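Local coordinates for sarcosine oxidase (Pyrococcus horikoshii, PDB 1Y56), which probably serves as the FAD-carrying beta subunit of an L-proline dehydrogenase complex, oxidising L-proline with the help of bound FAD and FMN, at residues 89-94 and 134-139; 231-236 and 258-263. All coordinates share one frame; numbering follows the deposited sequence.

Contact 1: 89-94 and 134-139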
loop_
_atom_site.group_PDB
_atom_site.type_symbol
_atom_site.label_atom_id
_atom_site.label_comp_id
_atom_site.label_asym_id
_atom_site.label_seq_id
_atom_site.Cartn_x
_atom_site.Cartn_y
_atom_site.Cartn_z
ATOM N N PHE B 89 -44.552 -7.094 -44.090
ATOM C CA PHE B 89 -44.043 -8.446 -43.897
ATOM C C PHE B 89 -43.674 -9.046 -45.246
ATOM O O PHE B 89 -44.558 -9.314 -46.056
ATOM C CB PHE B 89 -45.107 -9.315 -43.243
ATOM C CG PHE B 89 -45.321 -9.038 -41.778
ATOM C CD1 PHE B 89 -44.677 -9.805 -40.809
ATOM C CD2 PHE B 89 -46.204 -8.037 -41.359
ATOM C CE1 PHE B 89 -44.897 -9.566 -39.454
ATOM C CE2 PHE B 89 -46.423 -7.798 -40.005
ATOM C CZ PHE B 89 -45.775 -8.556 -39.057
ATOM N N LEU B 90 -42.386 -9.256 -45.503
ATOM C CA LEU B 90 -41.980 -9.873 -46.772
ATOM C C LEU B 90 -42.180 -11.386 -46.767
ATOM O O LEU B 90 -41.761 -12.058 -45.837
ATOM C CB LEU B 90 -40.518 -9.571 -47.097
ATOM C CG LEU B 90 -40.040 -8.124 -47.097
ATOM C CD1 LEU B 90 -38.527 -8.092 -47.194
ATOM C CD2 LEU B 90 -40.706 -7.351 -48.223
ATOM N N LEU B 91 -42.801 -11.912 -47.819
ATOM C CA LEU B 91 -43.048 -13.351 -47.958
ATOM C C LEU B 91 -42.270 -13.942 -49.135
ATOM O O LEU B 91 -42.085 -13.291 -50.161
ATOM C CB LEU B 91 -44.543 -13.607 -48.141
ATOM C CG LEU B 91 -45.571 -13.467 -47.011
ATOM C CD1 LEU B 91 -45.100 -12.747 -45.753
ATOM C CD2 LEU B 91 -46.801 -12.776 -47.572
ATOM N N TYR B 92 -41.832 -15.190 -48.986
ATOM C CA TYR B 92 -40.949 -15.825 -49.982
ATOM C C TYR B 92 -41.410 -17.167 -50.524
ATOM O O TYR B 92 -40.851 -17.631 -51.511
ATOM C CB TYR B 92 -39.540 -16.002 -49.426
ATOM C CG TYR B 92 -38.964 -14.752 -48.847
ATOM C CD1 TYR B 92 -38.115 -13.950 -49.596
ATOM C CD2 TYR B 92 -39.267 -14.363 -47.542
ATOM C CE1 TYR B 92 -37.572 -12.793 -49.060
ATOM C CE2 TYR B 92 -38.732 -13.214 -47.001
ATOM C CZ TYR B 92 -37.883 -12.436 -47.762
ATOM O OH TYR B 92 -37.351 -11.294 -47.231
ATOM N N ASP B 93 -42.391 -17.798 -49.881
ATOM C CA ASP B 93 -42.914 -19.081 -50.367
ATOM C C ASP B 93 -44.393 -19.340 -50.043
ATOM O O ASP B 93 -45.008 -18.629 -49.239
ATOM C CB ASP B 93 -42.025 -20.259 -49.933
ATOM C CG ASP B 93 -41.759 -20.280 -48.438
ATOM O OD1 ASP B 93 -40.567 -20.275 -48.043
ATOM O OD2 ASP B 93 -42.737 -20.299 -47.654
ATOM N N ASP B 94 -44.944 -20.371 -50.687
ATOM C CA ASP B 94 -46.367 -20.704 -50.618
ATOM C C ASP B 94 -46.760 -21.079 -49.207
ATOM O O ASP B 94 -47.848 -20.748 -48.745
ATOM C CB ASP B 94 -46.674 -21.855 -51.571
ATOM C CG ASP B 94 -46.142 -21.610 -52.986
ATOM O OD1 ASP B 94 -45.596 -20.511 -53.259
ATOM O OD2 ASP B 94 -46.277 -22.521 -53.836
ATOM N N VAL B 134 -38.818 -12.233 -53.177
ATOM C CA VAL B 134 -40.069 -11.938 -52.483
ATOM C C VAL B 134 -41.222 -12.249 -53.421
ATOM O O VAL B 134 -41.226 -11.805 -54.563
ATOM C CB VAL B 134 -40.156 -10.454 -52.111
ATOM C CG1 VAL B 134 -41.348 -10.203 -51.196
ATOM C CG2 VAL B 134 -38.854 -9.985 -51.470
ATOM N N ILE B 135 -42.203 -13.008 -52.950
ATOM C CA ILE B 135 -43.298 -13.444 -53.831
ATOM C C ILE B 135 -44.625 -12.738 -53.513
ATOM O O ILE B 135 -45.493 -12.584 -54.380
ATOM C CB ILE B 135 -43.442 -15.005 -53.887
ATOM C CG1 ILE B 135 -44.088 -15.563 -52.610
ATOM C CG2 ILE B 135 -42.079 -15.673 -54.219
ATOM C CD1 ILE B 135 -44.637 -16.972 -52.783
ATOM N N ALA B 136 -44.763 -12.308 -52.267
ATOM C CA ALA B 136 -45.826 -11.414 -51.872
ATOM C C ALA B 136 -45.361 -10.689 -50.619
ATOM O O ALA B 136 -44.271 -10.955 -50.105
ATOM C CB ALA B 136 -47.109 -12.187 -51.617
ATOM N N ALA B 137 -46.167 -9.752 -50.137
ATOM C CA ALA B 137 -45.869 -9.108 -48.869
ATOM C C ALA B 137 -47.163 -8.791 -48.186
ATOM O O ALA B 137 -48.165 -8.510 -48.844
ATOM C CB ALA B 137 -45.060 -7.844 -49.079
ATOM N N SER B 138 -47.146 -8.854 -46.865
ATOM C CA SER B 138 -48.289 -8.449 -46.079
ATOM C C SER B 138 -48.108 -6.977 -45.734
ATOM O O SER B 138 -47.080 -6.580 -45.164
ATOM C CB SER B 138 -48.385 -9.279 -44.816
ATOM O OG SER B 138 -49.565 -8.964 -44.129
ATOM N N TRP B 139 -49.105 -6.173 -46.089
ATOM C CA TRP B 139 -49.019 -4.730 -45.950
ATOM C C TRP B 139 -50.218 -4.172 -45.212
ATOM O O TRP B 139 -51.347 -4.479 -45.562
ATOM C CB TRP B 139 -48.917 -4.101 -47.341
ATOM C CG TRP B 139 -49.100 -2.614 -47.369
ATOM C CD1 TRP B 139 -50.129 -1.937 -47.938
ATOM C CD2 TRP B 139 -48.230 -1.625 -46.807
ATOM N NE1 TRP B 139 -49.963 -0.583 -47.772
ATOM C CE2 TRP B 139 -48.804 -0.363 -47.080
ATOM C CE3 TRP B 139 -47.023 -1.679 -46.103
ATOM C CZ2 TRP B 139 -48.212 0.840 -46.669
ATOM C CZ3 TRP B 139 -46.434 -0.476 -45.691
ATOM C CH2 TRP B 139 -47.030 0.761 -45.977
#

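Contact 2: 231-236 and 258-263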
loop_
_atom_site.group_PDB
_atom_site.type_symbol
_atom_site.label_atom_id
_atom_site.label_comp_id
_atom_site.label_asym_id
_atom_site.label_seq_id
_atom_site.Cartn_x
_atom_site.Cartn_y
_atom_site.Cartn_z
ATOM N N GLN B 231 -25.525 4.825 -39.666
ATOM C CA GLN B 231 -25.366 6.261 -39.854
ATOM C C GLN B 231 -26.645 6.824 -40.465
ATOM O O GLN B 231 -27.362 6.097 -41.140
ATOM C CB GLN B 231 -24.197 6.528 -40.775
ATOM C CG GLN B 231 -24.386 5.963 -42.148
ATOM C CD GLN B 231 -23.303 6.408 -43.093
ATOM O OE1 GLN B 231 -22.434 5.617 -43.494
ATOM N NE2 GLN B 231 -23.332 7.689 -43.449
ATOM N N PRO B 232 -26.939 8.118 -40.230
ATOM C CA PRO B 232 -28.150 8.712 -40.789
ATOM C C PRO B 232 -28.109 8.832 -42.309
ATOM O O PRO B 232 -27.038 8.958 -42.904
ATOM C CB PRO B 232 -28.191 10.101 -40.155
ATOM C CG PRO B 232 -27.253 10.043 -39.010
ATOM C CD PRO B 232 -26.185 9.097 -39.433
ATOM N N ILE B 233 -29.294 8.819 -42.902
ATOM C CA ILE B 233 -29.508 8.654 -44.332
ATOM C C ILE B 233 -30.646 9.607 -44.690
ATOM O O ILE B 233 -31.379 10.046 -43.810
ATOM C CB ILE B 233 -29.801 7.124 -44.632
ATOM C CG1 ILE B 233 -28.495 6.397 -44.888
ATOM C CG2 ILE B 233 -30.760 6.860 -45.788
ATOM C CD1 ILE B 233 -27.492 7.254 -45.598
ATOM N N LYS B 234 -30.780 9.958 -45.962
ATOM C CA LYS B 234 -31.879 10.813 -46.404
ATOM C C LYS B 234 -33.221 10.416 -45.780
ATOM O O LYS B 234 -33.581 9.239 -45.764
ATOM C CB LYS B 234 -31.978 10.773 -47.924
ATOM C CG LYS B 234 -32.277 12.128 -48.561
ATOM C CD LYS B 234 -31.573 12.293 -49.934
ATOM C CE LYS B 234 -32.308 11.531 -51.066
ATOM N NZ LYS B 234 -33.734 12.001 -51.235
ATOM N N ARG B 235 -33.943 11.405 -45.251
ATOM C CA ARG B 235 -35.304 11.224 -44.712
ATOM C C ARG B 235 -36.194 10.396 -45.638
ATOM O O ARG B 235 -36.094 10.494 -46.853
ATOM C CB ARG B 235 -35.968 12.584 -44.472
ATOM C CG ARG B 235 -36.149 13.463 -45.763
ATOM C CD ARG B 235 -35.297 14.786 -45.777
ATOM N NE ARG B 235 -33.858 14.612 -46.071
ATOM C CZ ARG B 235 -32.872 14.629 -45.160
ATOM N NH1 ARG B 235 -33.140 14.799 -43.863
ATOM N NH2 ARG B 235 -31.607 14.469 -45.548
ATOM N N GLY B 236 -37.060 9.573 -45.063
ATOM C CA GLY B 236 -38.013 8.791 -45.855
ATOM C C GLY B 236 -37.448 7.762 -46.822
ATOM O O GLY B 236 -38.133 7.336 -47.741
ATOM N N GLY B 258 -32.929 9.649 -38.765
ATOM C CA GLY B 258 -32.422 9.229 -40.083
ATOM C C GLY B 258 -31.617 7.939 -40.056
ATOM O O GLY B 258 -30.983 7.563 -41.048
ATOM N N GLY B 259 -31.696 7.235 -38.930
ATOM C CA GLY B 259 -30.774 6.169 -38.612
ATOM C C GLY B 259 -30.871 4.839 -39.323
ATOM O O GLY B 259 -29.866 4.297 -39.761
ATOM N N ILE B 260 -32.053 4.275 -39.446
ATOM C CA ILE B 260 -32.121 2.827 -39.782
ATOM C C ILE B 260 -31.664 1.990 -38.586
ATOM O O ILE B 260 -30.472 1.757 -38.369
ATOM C CB ILE B 260 -31.349 2.387 -41.059
ATOM C CG1 ILE B 260 -31.890 3.106 -42.282
ATOM C CG2 ILE B 260 -31.512 0.893 -41.271
ATOM C CD1 ILE B 260 -30.929 3.094 -43.433
ATOM N N ILE B 261 -32.666 1.563 -37.834
ATOM C CA ILE B 261 -32.524 0.848 -36.606
ATOM C C ILE B 261 -33.098 -0.535 -36.872
ATOM O O ILE B 261 -33.908 -0.705 -37.774
ATOM C CB ILE B 261 -33.311 1.586 -35.486
ATOM C CG1 ILE B 261 -33.026 0.973 -34.105
ATOM C CG2 ILE B 261 -34.822 1.661 -35.819
ATOM C CD1 ILE B 261 -33.619 1.753 -32.939
ATOM N N GLY B 262 -32.678 -1.530 -36.107
ATOM C CA GLY B 262 -33.304 -2.832 -36.220
ATOM C C GLY B 262 -32.575 -3.929 -35.491
ATOM O O GLY B 262 -31.480 -3.724 -34.972
ATOM N N GLY B 263 -33.199 -5.100 -35.458
ATOM C CA GLY B 263 -32.613 -6.277 -34.844
ATOM C C GLY B 263 -32.990 -7.513 -35.631
ATOM O O GLY B 263 -33.429 -7.414 -36.779
#

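Contact 1: 89-94 and 134-139
Leu91 and the pair Ile135 and Ala136 form a classic beta bulge, a worked example of how an antiparallel strand pair absorbs one extra residue. Two bonds hold Leu91 against the two residues opposite it: Leu91 N donates to Ala136 O, and Ile135 N gives the straighter bond to Leu91 O, at 2.8 Å and 164°. Beyond the bulge the pairing is regular, with Phe89 and Ser138 exchanging two backbone bonds. The side chain of Leu91 bends over the bulged strand. Its CB starts against Ala136 O at 3.3 Å; CG, turned anti to the carbonyl carbon (chi1 -73°), stays 4.2 Å from the same oxygen; and at the tip CD2 settles over the partner backbone, 4.0 Å from Ser138 N and 4.1 Å from Ala136 CB. Just before strand 136-140, Val134 divides its two methyls: CG1 lies 3.3 Å from Leu91 O, whereas CG2 meets Tyr92 CE1 obliquely at 3.9 Å. The Tyr92 hydroxyl is hydrogen-bonded to Ser244 OG. Ile135 reaches over the backbone of the turn, its CD1 3.6 Å from Asp93 C, where Asp93 caps helix 94-109 through Glu96 N. That helix packs on Leu91 and Ser138 through Phe100, while strands 115-117 and 241-244 flank the pair within the mixed sheet.

Contact 2: 231-236 and 258-263
Ile233 meets Gly258 where the loop leaving strand 221-230 passes the glycine-rich turn that leads into strand 261-263, two neighbouring strands of the mixed sheet in this FAD-dependent oxidoreductase. The close part is almost all backbone. Gly258 O receives a weak, bent hydrogen bond from Ile233 N (2.8 Å, 129°) together with a CA-H...O contact from Pro232 CA at 3.1 Å, and Gln254 NE2 adds a further hydrogen bond to the same oxygen. Gly258 adopts a positive phi of 117°, a conformation that favours glycine, and its bare backbone lets Pro232 and Ile233 come close. The neighbouring Gly259 lies 4.3 Å from Pro232, CA to CA, and its own carbonyl is bound by Thr230 OG1. Packing slackens along the rest of the loop, where Lys234, Arg235 and Gly236 are exposed; the side chains of Lys234 and Arg235 start away from the glycines, and Arg235 packs on a polar side chain of another protein chain. Gln231, Pro232 and Ile233 each pack on an aromatic side chain of another protein chain. The apolar side-chain contact across the segments is light, Ile233 CG1 to Ile260 CD1 at 4.4 Å.

In the fold
Both contacts reach the same mixed sheet but illustrate different ways of joining its parts. Contact 1 is a true strand pairing toward the 115-117 edge, whereas contact 2 ties a loop to the turn entering strand 261-263, farther across the sheet. Strands 241-244 and 250-253 lie between them in strand order; the centres are about 23 Å apart and the nearest atoms about 11 Å, so the two do not touch. Their relation to the flavins differs as well. Ile261 in contact 2 lines the FMN pocket and touches that cofactor, while in contact 1 the side chain of Phe89 remains about 11 Å from FAD.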